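Local coordinates for protein plant cysteine oxidase 2 (Arabidopsis thaliana, PDB 7CXZ) that oxidises the N-terminal cysteine of target proteins with dioxygen at a mononuclear iron centre, marking them for degradation by the N-end rule pathway, at residues 25-30 and 46-51. Residues are numbered along the deposited sequence; the frame is centred on the assembly and turned at random.
Sequences DTCKKV and EMLRAV
T26 and L48 mark the nearest backbone approach, their CA atoms 6.3 Å apart, where the antiparallel helical segments 25-30 and 46-51 pack, without a hydrogen bond between them, with axes 9.9 Å apart and N-to-C directions at 162°. The side chain of T26 carries its methyl into the interface: a chi1 of -59° sets OG1 beside the backbone N and anti to the carbonyl carbon, which leaves CG2 anti to the N and 3.9 Å from CA of L48. CG2 also meets the CE methyl of M47 at 3.7 Å, the two side chains reaching toward each other tip to tip. OG1 hydrogen-bonds to the carbonyl oxygen of K22 in its own helix, and the same oxygen lies 3.8 Å from CG2 of V51 in van der Waals contact, the two side chains passing in opposite directions. M47 reaches across with an extended chain that bends only at chi3 (58°), and this last turn brings CE against K29 and V30, about one turn further along from T26. There CE sits 3.6 Å from CD of K29, whose aliphatic chain crosses the methionine nearly at right angles, and 3.7 Å from CG2 of V30. The two segments belong to helices 18-30 and 42-53, an antiparallel helical hairpin that precedes the first strand of the cupin-type beta fold and lies away from the iron site. On the more buried flank, L48 places CB 4.0 Å from CG2 of V30, while its CD1 methyl touches SG of C27. L23 and F31 extend the apolar surroundings of L48, and F91, from a loop, packs on C27.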
loop_
_atom_site.group_PDB
_atom_site.type_symbol
_atom_site.label_atom_id
_atom_site.label_comp_id
_atom_site.label_asym_id
_atom_site.label_seq_id
_atom_site.Cartn_x
_atom_site.Cartn_y
_atom_site.Cartn_z
ATOM N N ASP A 25 -10.094 -14.381 10.218
ATOM C CA ASP A 25 -11.142 -15.270 9.738
ATOM C C ASP A 25 -11.870 -14.654 8.556
ATOM O O ASP A 25 -12.226 -15.354 7.594
ATOM C CB ASP A 25 -12.133 -15.561 10.870
ATOM C CG ASP A 25 -11.549 -16.472 11.945
ATOM O OD1 ASP A 25 -10.580 -17.198 11.642
ATOM O OD2 ASP A 25 -12.083 -16.456 13.076
ATOM N N THR A 26 -12.083 -13.335 8.601
ATOM C CA THR A 26 -12.777 -12.662 7.512
ATOM C C THR A 26 -11.946 -12.708 6.241
ATOM O O THR A 26 -12.464 -13.035 5.168
ATOM C CB THR A 26 -13.084 -11.220 7.918
ATOM O OG1 THR A 26 -13.892 -11.218 9.097
ATOM C CG2 THR A 26 -13.851 -10.472 6.821
ATOM N N CYS A 27 -10.636 -12.429 6.344
ATOM C CA CYS A 27 -9.783 -12.517 5.158
ATOM C C CYS A 27 -9.797 -13.894 4.526
ATOM O O CYS A 27 -9.772 -14.009 3.294
ATOM C CB CYS A 27 -8.347 -12.132 5.486
ATOM S SG CYS A 27 -8.112 -10.412 5.924
ATOM N N LYS A 28 -9.780 -14.959 5.334
ATOM C CA LYS A 28 -9.772 -16.289 4.721
ATOM C C LYS A 28 -11.003 -16.492 3.838
ATOM O O LYS A 28 -10.907 -17.090 2.757
ATOM C CB LYS A 28 -9.681 -17.385 5.793
ATOM C CG LYS A 28 -8.307 -17.479 6.466
ATOM C CD LYS A 28 -8.200 -18.693 7.374
ATOM N N LYS A 29 -12.157 -15.967 4.262
ATOM C CA LYS A 29 -13.366 -16.071 3.452
ATOM C C LYS A 29 -13.323 -15.139 2.244
ATOM O O LYS A 29 -13.583 -15.562 1.106
ATOM C CB LYS A 29 -14.588 -15.772 4.324
ATOM C CG LYS A 29 -15.901 -15.817 3.566
ATOM C CD LYS A 29 -17.020 -15.064 4.297
ATOM C CE LYS A 29 -18.346 -15.277 3.570
ATOM N NZ LYS A 29 -18.557 -16.734 3.280
ATOM N N VAL A 30 -12.930 -13.886 2.471
ATOM C CA VAL A 30 -13.049 -12.822 1.470
ATOM C C VAL A 30 -12.213 -13.126 0.228
ATOM O O VAL A 30 -12.649 -12.869 -0.905
ATOM C CB VAL A 30 -12.635 -11.475 2.104
ATOM C CG1 VAL A 30 -12.361 -10.429 1.044
ATOM C CG2 VAL A 30 -13.710 -10.989 3.104
ATOM N N GLU A 46 -17.395 -5.209 1.666
ATOM C CA GLU A 46 -18.021 -4.426 2.722
ATOM C C GLU A 46 -17.783 -5.067 4.081
ATOM O O GLU A 46 -17.517 -4.367 5.069
ATOM C CB GLU A 46 -19.514 -4.293 2.448
ATOM C CG GLU A 46 -20.194 -3.492 3.529
ATOM C CD GLU A 46 -21.575 -2.996 3.152
ATOM O OE1 GLU A 46 -22.197 -3.559 2.229
ATOM O OE2 GLU A 46 -22.029 -2.068 3.830
ATOM N N MET A 47 -17.888 -6.399 4.148
ATOM C CA MET A 47 -17.680 -7.107 5.413
ATOM C C MET A 47 -16.284 -6.847 5.965
ATOM O O MET A 47 -16.112 -6.522 7.150
ATOM C CB MET A 47 -17.906 -8.605 5.200
ATOM C CG MET A 47 -17.737 -9.425 6.462
ATOM S SD MET A 47 -18.037 -11.186 6.158
ATOM C CE MET A 47 -16.851 -11.568 4.911
ATOM N N LEU A 48 -15.269 -6.995 5.117
ATOM C CA LEU A 48 -13.896 -6.810 5.583
ATOM C C LEU A 48 -13.631 -5.354 5.947
ATOM O O LEU A 48 -12.959 -5.058 6.940
ATOM C CB LEU A 48 -12.932 -7.283 4.496
ATOM C CG LEU A 48 -11.446 -7.025 4.771
ATOM C CD1 LEU A 48 -11.005 -7.677 6.069
ATOM C CD2 LEU A 48 -10.614 -7.577 3.623
ATOM N N ARG A 49 -14.149 -4.424 5.146
ATOM C CA ARG A 49 -13.983 -3.013 5.454
ATOM C C ARG A 49 -14.544 -2.686 6.831
ATOM O O ARG A 49 -13.919 -1.958 7.613
ATOM C CB ARG A 49 -14.683 -2.197 4.366
ATOM C CG ARG A 49 -14.383 -0.734 4.367
ATOM C CD ARG A 49 -15.054 -0.088 3.129
ATOM N NE ARG A 49 -14.787 1.338 3.139
ATOM C CZ ARG A 49 -14.715 2.089 2.047
ATOM N NH1 ARG A 49 -14.953 1.558 0.847
ATOM N NH2 ARG A 49 -14.427 3.376 2.166
ATOM N N ALA A 50 -15.707 -3.252 7.158
ATOM C CA ALA A 50 -16.328 -2.990 8.456
ATOM C C ALA A 50 -15.528 -3.611 9.605
ATOM O O ALA A 50 -15.389 -2.998 10.670
ATOM C CB ALA A 50 -17.748 -3.529 8.459
ATOM N N VAL A 51 -14.981 -4.813 9.402
ATOM C CA VAL A 51 -14.105 -5.404 10.420
ATOM C C VAL A 51 -12.893 -4.514 10.663
ATOM O O VAL A 51 -12.532 -4.224 11.801
ATOM C CB VAL A 51 -13.685 -6.820 10.007
ATOM C CG1 VAL A 51 -12.576 -7.338 10.944
ATOM C CG2 VAL A 51 -14.903 -7.729 10.043
#